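Long-range contacts in beta-n-acetylhexosaminidase (Streptococcus pneumoniae, PDB 4AZH), which removes terminal beta-linked N-acetylhexosamine residues, such as N-acetylglucosamine, from glycans as a family 20 glycoside hydrolase: residues I177-T182 and Q224-N229; V246-W251 and Y271-T276. All blocks are in the same frame, centred on the assembly; numbering follows the deposited sequence.

Contact 1: I177-T182 and Q224-N229; sequences IFNFGT and QPMAFN. With LOG (N-acetylglucosaminono-1,5-lactone (Z)-oxime), chain E.
Four backbone hydrogen bonds tie I177-T182 to Q224-N229 as parallel neighbours. F178 N gives a bond to Q224 O at 2.9 Å, F178 O takes M226 N, and F180 N returns to M226 O. At G181 the backbone turns to a positive phi, and G181 O accepts F228 N at 2.9 Å; the same oxygen accepts the hydroxyl of T182, OG1 to O 2.6 Å. A water then donates to both T182 OG1 and F228 O, bridging the C-terminal ends. These are adjacent strands of the TIM barrel of the family 20 catalytic domain, and the stretch of chain between them carries helix 204-220, which packs on P225 and F180.

Apolar contacts fall on both faces. On the F180 side, the ring takes A227 CB over one face in a CH-pi contact, 4.1 Å from CB to the F180 centroid, while P225 CB meets its edge. On the other, M226 CB lies 3.8 Å from I177 CG2, and M226 SD sits beside N179 CB. At the pocket, the acetamide methyl C8 of the bound inhibitor sits over the centre of the F228 ring, 3.7 Å from CD1.

Among polar groups, N179 has CG anti to its N (chi1 -174°), which carries the amide beside M226 and F228; ND2 bonds H44, and OD1 takes a weak bond from G181 N.

Contact 2: V246-W251 and Y271-T276; sequences VLISYW and YKFLNT. With LOG (N-acetylglucosaminono-1,5-lactone (Z)-oxime), chain E.
V246-W251 and Y271-T276 run parallel, their strand axes 4.6 Å apart at closest approach and inclined at 35°. The backbone ladder alternates: I248 N bonds K272 O, I248 O takes L274 N, Y250 N reaches L274 O, and Y250 O receives T276 N at 2.8 Å. L274 O is gripped twice, because T276 OG1 approaches it from the face of the carbonyl plane opposite to Y250 N.

That threonine hydroxyl is also an acceptor: S249 OG donates to T276 OG1 at 2.6 Å, so a short relay runs from serine through threonine to the L274 carbonyl. The side chains of I248, F273 and Y250 share a face. I248 CB lies 3.8 Å from F273 CD1, with the two side chains pointing the same way, and its CG1 comes 3.5 Å from Y271 CD1 as the isoleucine crosses the tyrosine ring. The Y250 and F273 rings are steeply inclined to each other. One water bridges V246 O to K272 N and NZ; a second bridges Y250 O to N275 OD1. One face of the W251 indole lies along the inhibitor, with the acetamido O7 4.1 Å above the ring plane and the oxime end over the rim of the six-membered ring. It walls the inhibitor pocket, where the substrate sugar probably also sits; its NE1 is held by D230.

On the outside of the barrel, helix 263-268 covers Y250 and F273 through L266. Strand 224-228 is bonded to 247-250 on one side, and strand 322-330 borders the other, where V323 pairs with the F273 backbone and M326 meets T276. In the barrel interior, M226 reaches S249 and L274, and L247 touches V323.

Contacts 1 and 2 follow one another along the chain, the first closing before the second opens, and their centres lie 9 Å apart. Strands 177-181, 224-228, 247-250 and 272-275 are successive members of one parallel barrel sheet, with 224-228 and 247-250 joining the two contacts edge to edge: P225 O meets L247 N and A227 O meets S249 N, each at 2.8 Å in a probable hydrogen bond. F228 also packs its CD1 against S249 OG. Both contacts reach the bound inhibitor at the C-terminal ends of their strands, contact 1 through F228 and contact 2 through W251, so this arc of the barrel wall contributes two aromatic surfaces to a single sugar-binding pocket.

Contact 1: I177-T182 and Q224-N229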
ATOM      1  N   ILE A 177       3.836   8.748   1.747  1.00  8.12           N
ATOM      2  CA  ILE A 177       4.149   7.576   2.571  1.00  7.49           C
ATOM      3  C   ILE A 177       5.008   6.575   1.788  1.00  7.22           C
ATOM      4  O   ILE A 177       4.883   6.472   0.576  1.00  7.01           O
ATOM      5  CB  ILE A 177       2.851   6.861   3.035  1.00  7.42           C
ATOM      6  CG1 ILE A 177       1.948   7.783   3.883  1.00  7.40           C
ATOM      7  CG2 ILE A 177       3.153   5.584   3.808  1.00  7.19           C
ATOM      8  CD1 ILE A 177       0.597   7.174   4.237  1.00  7.31           C
ATOM      9  N   PHE A 178       5.868   5.842   2.491  1.00  6.72           N
ATOM     10  CA  PHE A 178       6.634   4.736   1.903  1.00  6.52           C
ATOM     11  C   PHE A 178       6.595   3.544   2.870  1.00  6.46           C
ATOM     12  O   PHE A 178       7.005   3.664   4.032  1.00  6.41           O
ATOM     13  CB  PHE A 178       8.093   5.161   1.631  1.00  6.46           C
ATOM     14  CG  PHE A 178       8.930   4.123   0.912  1.00  6.33           C
ATOM     15  CD1 PHE A 178       9.513   3.069   1.610  1.00  6.38           C
ATOM     16  CD2 PHE A 178       9.146   4.222  -0.440  1.00  6.37           C
ATOM     17  CE1 PHE A 178      10.291   2.124   0.963  1.00  6.58           C
ATOM     18  CE2 PHE A 178       9.935   3.280  -1.118  1.00  6.64           C
ATOM     19  CZ  PHE A 178      10.488   2.210  -0.420  1.00  6.69           C
ATOM     20  N   ASN A 179       6.076   2.416   2.396  1.00  6.30           N
ATOM     21  CA  ASN A 179       6.025   1.168   3.177  1.00  6.27           C
ATOM     22  C   ASN A 179       7.233   0.259   2.895  1.00  6.31           C
ATOM     23  O   ASN A 179       7.377  -0.290   1.793  1.00  6.13           O
ATOM     24  CB  ASN A 179       4.712   0.428   2.861  1.00  5.97           C
ATOM     25  CG  ASN A 179       4.493  -0.797   3.729  1.00  5.96           C
ATOM     26  OD1 ASN A 179       5.298  -1.102   4.633  1.00  5.91           O
ATOM     27  ND2 ASN A 179       3.366  -1.487   3.502  1.00  5.74           N
ATOM     28  N   PHE A 180       8.099   0.093   3.897  1.00  6.59           N
ATOM     29  CA  PHE A 180       9.267  -0.783   3.748  1.00  6.64           C
ATOM     30  C   PHE A 180       9.053  -2.224   4.245  1.00  6.86           C
ATOM     31  O   PHE A 180       9.903  -3.111   4.068  1.00  6.70           O
ATOM     32  CB  PHE A 180      10.522  -0.125   4.304  1.00  6.92           C
ATOM     33  CG  PHE A 180      10.445   0.247   5.747  1.00  6.89           C
ATOM     34  CD1 PHE A 180      10.762  -0.677   6.736  1.00  7.12           C
ATOM     35  CD2 PHE A 180      10.131   1.537   6.131  1.00  7.02           C
ATOM     36  CE1 PHE A 180      10.722  -0.343   8.101  1.00  6.92           C
ATOM     37  CE2 PHE A 180      10.111   1.888   7.492  1.00  6.98           C
ATOM     38  CZ  PHE A 180      10.403   0.948   8.471  1.00  6.99           C
ATOM     39  N   GLY A 181       7.892  -2.451   4.843  1.00  7.09           N
ATOM     40  CA  GLY A 181       7.346  -3.789   5.058  1.00  7.40           C
ATOM     41  C   GLY A 181       7.830  -4.446   6.333  1.00  7.80           C
ATOM     42  O   GLY A 181       7.333  -4.141   7.421  1.00  7.30           O
ATOM     43  N   THR A 182       8.831  -5.320   6.157  1.00  8.11           N
ATOM     44  CA  THR A 182       9.500  -6.079   7.203  1.00  8.88           C
ATOM     45  C   THR A 182       8.712  -7.243   7.789  1.00  9.67           C
ATOM     46  O   THR A 182       9.108  -7.769   8.844  1.00 10.47           O
ATOM     47  CB  THR A 182      10.101  -5.216   8.349  1.00  8.97           C
ATOM     48  OG1 THR A 182       9.052  -4.800   9.238  1.00  9.30           O
ATOM     49  CG2 THR A 182      10.870  -3.998   7.803  1.00  8.70           C
ATOM     50  N   GLN A 224       6.787   9.669   5.039  1.00  8.07           N
ATOM     51  CA  GLN A 224       6.304   9.002   6.247  1.00  7.89           C
ATOM     52  C   GLN A 224       6.652   7.511   6.156  1.00  7.49           C
ATOM     53  O   GLN A 224       6.235   6.839   5.220  1.00  7.63           O
ATOM     54  CB  GLN A 224       4.792   9.197   6.362  1.00  7.96           C
ATOM     55  CG  GLN A 224       4.090   8.419   7.473  1.00  8.23           C
ATOM     56  CD  GLN A 224       4.638   8.720   8.867  1.00  8.67           C
ATOM     57  OE1 GLN A 224       5.140   7.828   9.539  1.00  9.11           O
ATOM     58  NE2 GLN A 224       4.527   9.955   9.310  1.00  8.59           N
ATOM     59  N   PRO A 225       7.426   6.981   7.107  1.00  7.19           N
ATOM     60  CA  PRO A 225       7.688   5.540   6.994  1.00  7.19           C
ATOM     61  C   PRO A 225       6.501   4.703   7.477  1.00  7.22           C
ATOM     62  O   PRO A 225       5.802   5.078   8.418  1.00  6.82           O
ATOM     63  CB  PRO A 225       8.926   5.331   7.881  1.00  7.08           C
ATOM     64  CG  PRO A 225       8.864   6.446   8.872  1.00  7.02           C
ATOM     65  CD  PRO A 225       8.122   7.593   8.250  1.00  7.11           C
ATOM     66  N   MET A 226       6.230   3.624   6.750  1.00  7.58           N
ATOM     67  CA  MET A 226       5.206   2.657   7.107  1.00  7.84           C
ATOM     68  C   MET A 226       5.901   1.297   7.158  1.00  7.51           C
ATOM     69  O   MET A 226       6.900   1.087   6.451  1.00  6.97           O
ATOM     70  CB  MET A 226       4.102   2.678   6.068  1.00  8.65           C
ATOM     71  CG  MET A 226       2.920   1.728   6.274  1.00  9.95           C
ATOM     72  SD  MET A 226       1.751   2.036   4.919  1.00 12.19           S
ATOM     73  CE  MET A 226       0.657   0.625   4.925  1.00 10.79           C
ATOM     74  N   ALA A 227       5.372   0.394   7.990  1.00  7.22           N
ATOM     75  CA  ALA A 227       5.839  -1.000   8.026  1.00  7.24           C
ATOM     76  C   ALA A 227       4.742  -1.857   8.623  1.00  7.32           C
ATOM     77  O   ALA A 227       3.812  -1.318   9.274  1.00  7.39           O
ATOM     78  CB  ALA A 227       7.119  -1.141   8.849  1.00  7.24           C
ATOM     79  N   PHE A 228       4.813  -3.175   8.416  1.00  7.00           N
ATOM     80  CA  PHE A 228       3.820  -4.017   9.041  1.00  7.03           C
ATOM     81  C   PHE A 228       4.211  -4.250  10.479  1.00  7.30           C
ATOM     82  O   PHE A 228       5.359  -3.985  10.884  1.00  7.11           O
ATOM     83  CB  PHE A 228       3.640  -5.337   8.343  1.00  7.06           C
ATOM     84  CG  PHE A 228       3.223  -5.220   6.910  1.00  7.04           C
ATOM     85  CD1 PHE A 228       1.952  -4.764   6.564  1.00  7.19           C
ATOM     86  CD2 PHE A 228       4.089  -5.602   5.897  1.00  7.11           C
ATOM     87  CE1 PHE A 228       1.554  -4.690   5.218  1.00  7.20           C
ATOM     88  CE2 PHE A 228       3.692  -5.529   4.553  1.00  7.15           C
ATOM     89  CZ  PHE A 228       2.437  -5.051   4.216  1.00  7.07           C
ATOM     90  N   ASN A 229       3.235  -4.735  11.249  1.00  7.24           N
ATOM     91  CA  ASN A 229       3.389  -4.859  12.685  1.00  7.31           C
ATOM     92  C   ASN A 229       4.332  -5.973  13.124  1.00  7.37           C
ATOM     93  O   ASN A 229       4.949  -5.865  14.185  1.00  7.16           O
ATOM     94  CB  ASN A 229       2.003  -5.026  13.354  1.00  7.09           C
ATOM     95  CG  ASN A 229       1.316  -6.304  12.953  1.00  6.99           C
ATOM     96  OD1 ASN A 229       0.659  -6.398  11.888  1.00  6.88           O
ATOM     97  ND2 ASN A 229       1.454  -7.309  13.799  1.00  6.84           N
TER
HETATM   98  C2  LOG E2044       1.539 -11.802   4.199  1.00  8.90           C
HETATM   99  C3  LOG E2044       1.230 -11.484   2.737  1.00  8.66           C
HETATM  100  C4  LOG E2044       0.298 -12.553   2.212  1.00  8.49           C
HETATM  101  C5  LOG E2044      -0.996 -12.469   3.012  1.00  8.54           C
HETATM  102  C6  LOG E2044      -2.060 -13.387   2.374  1.00  8.56           C
HETATM  103  C7  LOG E2044       0.999  -9.649   5.312  1.00  9.28           C
HETATM  104  C8  LOG E2044       1.538  -8.349   5.905  1.00  8.94           C
HETATM  105  N2  LOG E2044       1.936 -10.553   4.892  1.00  9.09           N
HETATM  106  O1  LOG E2044      -0.361 -13.113   6.838  0.80 10.87           O
HETATM  107  O3  LOG E2044       2.469 -11.374   1.916  1.00  8.60           O
HETATM  108  O4  LOG E2044      -0.022 -12.293   0.870  1.00  8.53           O
HETATM  109  O5  LOG E2044      -0.742 -12.849   4.324  1.00  8.35           O
HETATM  110  O6  LOG E2044      -1.765 -14.743   2.605  1.00  8.54           O
HETATM  111  C1  LOG E2044       0.437 -12.396   4.896  1.00  9.06           C
HETATM  112  O7  LOG E2044      -0.216  -9.848   5.287  1.00  9.21           O
HETATM  113  N1  LOG E2044       0.654 -12.559   6.160  1.00  9.43           N
HETATM  114  O   HOH W   1       7.057  -6.205  10.587  1.00  8.99           O

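Contact 2: V246-W251 and Y271-T276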
ATOM      1  N   VAL A 246       7.077   5.376  12.959  1.00  9.56           N
ATOM      2  CA  VAL A 246       6.667   4.473  11.881  1.00  9.32           C
ATOM      3  C   VAL A 246       5.159   4.283  11.992  1.00  9.11           C
ATOM      4  O   VAL A 246       4.629   4.019  13.096  1.00  9.32           O
ATOM      5  CB  VAL A 246       7.382   3.091  11.953  1.00  9.07           C
ATOM      6  CG1 VAL A 246       6.909   2.175  10.828  1.00  9.20           C
ATOM      7  CG2 VAL A 246       8.896   3.245  11.870  1.00  8.99           C
ATOM      8  N   LEU A 247       4.483   4.425  10.857  1.00  8.59           N
ATOM      9  CA  LEU A 247       3.066   4.129  10.760  1.00  8.31           C
ATOM     10  C   LEU A 247       2.961   2.629  10.673  1.00  8.28           C
ATOM     11  O   LEU A 247       3.415   2.028   9.719  1.00  8.30           O
ATOM     12  CB  LEU A 247       2.419   4.779   9.521  1.00  8.02           C
ATOM     13  CG  LEU A 247       0.936   4.482   9.284  1.00  8.01           C
ATOM     14  CD1 LEU A 247       0.063   4.995  10.416  1.00  8.12           C
ATOM     15  CD2 LEU A 247       0.478   5.121   7.997  1.00  7.95           C
ATOM     16  N   ILE A 248       2.352   2.026  11.681  1.00  8.43           N
ATOM     17  CA  ILE A 248       2.241   0.568  11.740  1.00  8.49           C
ATOM     18  C   ILE A 248       1.012   0.047  11.018  1.00  8.33           C
ATOM     19  O   ILE A 248      -0.092   0.279  11.464  1.00  8.53           O
ATOM     20  CB  ILE A 248       2.180   0.102  13.195  1.00  8.41           C
ATOM     21  CG1 ILE A 248       3.479   0.479  13.919  1.00  8.65           C
ATOM     22  CG2 ILE A 248       1.986  -1.393  13.258  1.00  8.37           C
ATOM     23  CD1 ILE A 248       4.694  -0.292  13.415  1.00  8.94           C
ATOM     24  N   SER A 249       1.207  -0.637   9.897  1.00  8.29           N
ATOM     25  CA  SER A 249       0.101  -1.348   9.208  1.00  7.90           C
ATOM     26  C   SER A 249      -0.157  -2.680   9.942  1.00  7.77           C
ATOM     27  O   SER A 249       0.622  -3.637   9.806  1.00  7.70           O
ATOM     28  CB  SER A 249       0.423  -1.562   7.718  1.00  7.82           C
ATOM     29  OG  SER A 249      -0.474  -2.483   7.081  1.00  7.80           O
ATOM     30  N   TYR A 250      -1.244  -2.722  10.728  1.00  7.75           N
ATOM     31  CA  TYR A 250      -1.542  -3.827  11.669  1.00  7.64           C
ATOM     32  C   TYR A 250      -2.596  -4.759  11.089  1.00  7.83           C
ATOM     33  O   TYR A 250      -3.742  -4.345  10.817  1.00  7.40           O
ATOM     34  CB  TYR A 250      -2.015  -3.307  13.052  1.00  7.41           C
ATOM     35  CG  TYR A 250      -1.826  -4.345  14.164  1.00  7.45           C
ATOM     36  CD1 TYR A 250      -2.688  -5.454  14.277  1.00  7.35           C
ATOM     37  CD2 TYR A 250      -0.775  -4.233  15.091  1.00  7.25           C
ATOM     38  CE1 TYR A 250      -2.492  -6.431  15.254  1.00  7.29           C
ATOM     39  CE2 TYR A 250      -0.581  -5.197  16.084  1.00  7.25           C
ATOM     40  CZ  TYR A 250      -1.446  -6.291  16.160  1.00  7.30           C
ATOM     41  OH  TYR A 250      -1.261  -7.234  17.129  1.00  7.33           O
ATOM     42  N   TRP A 251      -2.216  -6.023  10.922  1.00  8.23           N
ATOM     43  CA  TRP A 251      -3.103  -6.974  10.265  1.00  8.74           C
ATOM     44  C   TRP A 251      -3.543  -8.176  11.100  1.00  9.03           C
ATOM     45  O   TRP A 251      -4.559  -8.817  10.761  1.00  8.87           O
ATOM     46  CB  TRP A 251      -2.512  -7.400   8.923  1.00  9.21           C
ATOM     47  CG  TRP A 251      -1.336  -8.295   9.119  1.00  9.52           C
ATOM     48  CD1 TRP A 251      -0.014  -7.929   9.322  1.00  9.61           C
ATOM     49  CD2 TRP A 251      -1.361  -9.759   9.207  1.00  9.91           C
ATOM     50  NE1 TRP A 251       0.769  -9.042   9.524  1.00 10.19           N
ATOM     51  CE2 TRP A 251       0.016 -10.175   9.460  1.00  9.99           C
ATOM     52  CE3 TRP A 251      -2.361 -10.734   9.103  1.00 10.03           C
ATOM     53  CZ2 TRP A 251       0.369 -11.516   9.600  1.00 10.01           C
ATOM     54  CZ3 TRP A 251      -1.989 -12.083   9.241  1.00 10.36           C
ATOM     55  CH2 TRP A 251      -0.651 -12.460   9.481  1.00 10.07           C
ATOM     56  N   TYR A 271       2.516   4.295  18.878  1.00 13.64           N
ATOM     57  CA  TYR A 271       2.368   4.102  17.432  1.00 13.79           C
ATOM     58  C   TYR A 271       1.015   4.495  16.912  1.00 14.42           C
ATOM     59  O   TYR A 271       0.018   4.334  17.595  1.00 16.36           O
ATOM     60  CB  TYR A 271       2.671   2.656  17.019  1.00 13.26           C
ATOM     61  CG  TYR A 271       4.143   2.303  17.050  1.00 13.05           C
ATOM     62  CD1 TYR A 271       5.014   2.771  16.060  1.00 12.90           C
ATOM     63  CD2 TYR A 271       4.662   1.531  18.079  1.00 12.62           C
ATOM     64  CE1 TYR A 271       6.356   2.458  16.081  1.00 12.82           C
ATOM     65  CE2 TYR A 271       5.998   1.212  18.118  1.00 13.16           C
ATOM     66  CZ  TYR A 271       6.848   1.680  17.118  1.00 13.43           C
ATOM     67  OH  TYR A 271       8.185   1.355  17.160  1.00 13.28           O
ATOM     68  N   LYS A 272       0.972   5.017  15.701  1.00 14.78           N
ATOM     69  CA  LYS A 272      -0.307   5.213  15.018  1.00 15.23           C
ATOM     70  C   LYS A 272      -0.502   3.977  14.131  1.00 13.42           C
ATOM     71  O   LYS A 272       0.478   3.418  13.620  1.00 12.95           O
ATOM     72  CB  LYS A 272      -0.319   6.493  14.133  1.00 17.72           C
ATOM     73  CG  LYS A 272       0.481   7.717  14.615  1.00 20.43           C
ATOM     74  CD  LYS A 272       0.634   8.791  13.518  1.00 22.76           C
ATOM     75  CE  LYS A 272       1.682   8.426  12.446  1.00 24.87           C
ATOM     76  NZ  LYS A 272       3.103   8.436  12.960  1.00 27.46           N
ATOM     77  N   PHE A 273      -1.753   3.559  13.943  1.00 11.37           N
ATOM     78  CA  PHE A 273      -2.020   2.408  13.098  1.00 10.69           C
ATOM     79  C   PHE A 273      -2.738   2.761  11.805  1.00  9.67           C
ATOM     80  O   PHE A 273      -3.611   3.636  11.758  1.00  9.47           O
ATOM     81  CB  PHE A 273      -2.864   1.349  13.835  1.00 10.66           C
ATOM     82  CG  PHE A 273      -2.277   0.889  15.129  1.00 10.64           C
ATOM     83  CD1 PHE A 273      -1.134   0.092  15.152  1.00 10.62           C
ATOM     84  CD2 PHE A 273      -2.891   1.217  16.335  1.00 10.70           C
ATOM     85  CE1 PHE A 273      -0.598  -0.341  16.356  1.00 10.66           C
ATOM     86  CE2 PHE A 273      -2.360   0.774  17.549  1.00 10.73           C
ATOM     87  CZ  PHE A 273      -1.215  -0.005  17.553  1.00 10.45           C
ATOM     88  N   LEU A 274      -2.380   2.047  10.758  1.00  9.03           N
ATOM     89  CA  LEU A 274      -3.259   1.941   9.605  1.00  8.58           C
ATOM     90  C   LEU A 274      -3.878   0.565   9.783  1.00  8.37           C
ATOM     91  O   LEU A 274      -3.175  -0.448   9.667  1.00  8.46           O
ATOM     92  CB  LEU A 274      -2.486   2.049   8.287  1.00  8.43           C
ATOM     93  CG  LEU A 274      -3.341   1.778   7.036  1.00  8.20           C
ATOM     94  CD1 LEU A 274      -4.417   2.846   6.902  1.00  8.04           C
ATOM     95  CD2 LEU A 274      -2.404   1.833   5.849  1.00  8.02           C
ATOM     96  N   ASN A 275      -5.163   0.524  10.119  1.00  8.01           N
ATOM     97  CA  ASN A 275      -5.850  -0.736  10.382  1.00  7.92           C
ATOM     98  C   ASN A 275      -5.972  -1.623   9.118  1.00  7.90           C
ATOM     99  O   ASN A 275      -6.849  -1.411   8.254  1.00  8.12           O
ATOM    100  CB  ASN A 275      -7.233  -0.429  10.965  1.00  7.91           C
ATOM    101  CG  ASN A 275      -8.028  -1.684  11.313  1.00  7.98           C
ATOM    102  OD1 ASN A 275      -7.485  -2.804  11.394  1.00  7.99           O
ATOM    103  ND2 ASN A 275      -9.325  -1.495  11.555  1.00  7.86           N
ATOM    104  N   THR A 276      -5.095  -2.612   9.028  1.00  7.61           N
ATOM    105  CA  THR A 276      -4.986  -3.507   7.859  1.00  7.49           C
ATOM    106  C   THR A 276      -5.434  -4.929   8.249  1.00  7.40           C
ATOM    107  O   THR A 276      -4.727  -5.918   8.020  1.00  6.92           O
ATOM    108  CB  THR A 276      -3.526  -3.520   7.375  1.00  7.50           C
ATOM    109  OG1 THR A 276      -3.036  -2.171   7.379  1.00  7.61           O
ATOM    110  CG2 THR A 276      -3.389  -4.129   5.926  1.00  7.34           C
TER
HETATM  111  C2  LOG E2044       1.539 -11.802   4.199  1.00  8.90           C
HETATM  112  C3  LOG E2044       1.230 -11.484   2.737  1.00  8.66           C
HETATM  113  C4  LOG E2044       0.298 -12.553   2.212  1.00  8.49           C
HETATM  114  C5  LOG E2044      -0.996 -12.469   3.012  1.00  8.54           C
HETATM  115  C6  LOG E2044      -2.060 -13.387   2.374  1.00  8.56           C
HETATM  116  C7  LOG E2044       0.999  -9.649   5.312  1.00  9.28           C
HETATM  117  C8  LOG E2044       1.538  -8.349   5.905  1.00  8.94           C
HETATM  118  N2  LOG E2044       1.936 -10.553   4.892  1.00  9.09           N
HETATM  119  O1  LOG E2044      -0.361 -13.113   6.838  0.80 10.87           O
HETATM  120  O3  LOG E2044       2.469 -11.374   1.916  1.00  8.60           O
HETATM  121  O4  LOG E2044      -0.022 -12.293   0.870  1.00  8.53           O
HETATM  122  O5  LOG E2044      -0.742 -12.849   4.324  1.00  8.35           O
HETATM  123  O6  LOG E2044      -1.765 -14.743   2.605  1.00  8.54           O
HETATM  124  C1  LOG E2044       0.437 -12.396   4.896  1.00  9.06           C
HETATM  125  O7  LOG E2044      -0.216  -9.848   5.287  1.00  9.21           O
HETATM  126  N1  LOG E2044       0.654 -12.559   6.160  1.00  9.43           N
HETATM  127  O   HOH W   2       3.565   6.051  14.657  1.00  9.67           O
HETATM  128  O   HOH W   3      -5.820  -4.890  12.316  1.00  9.03           O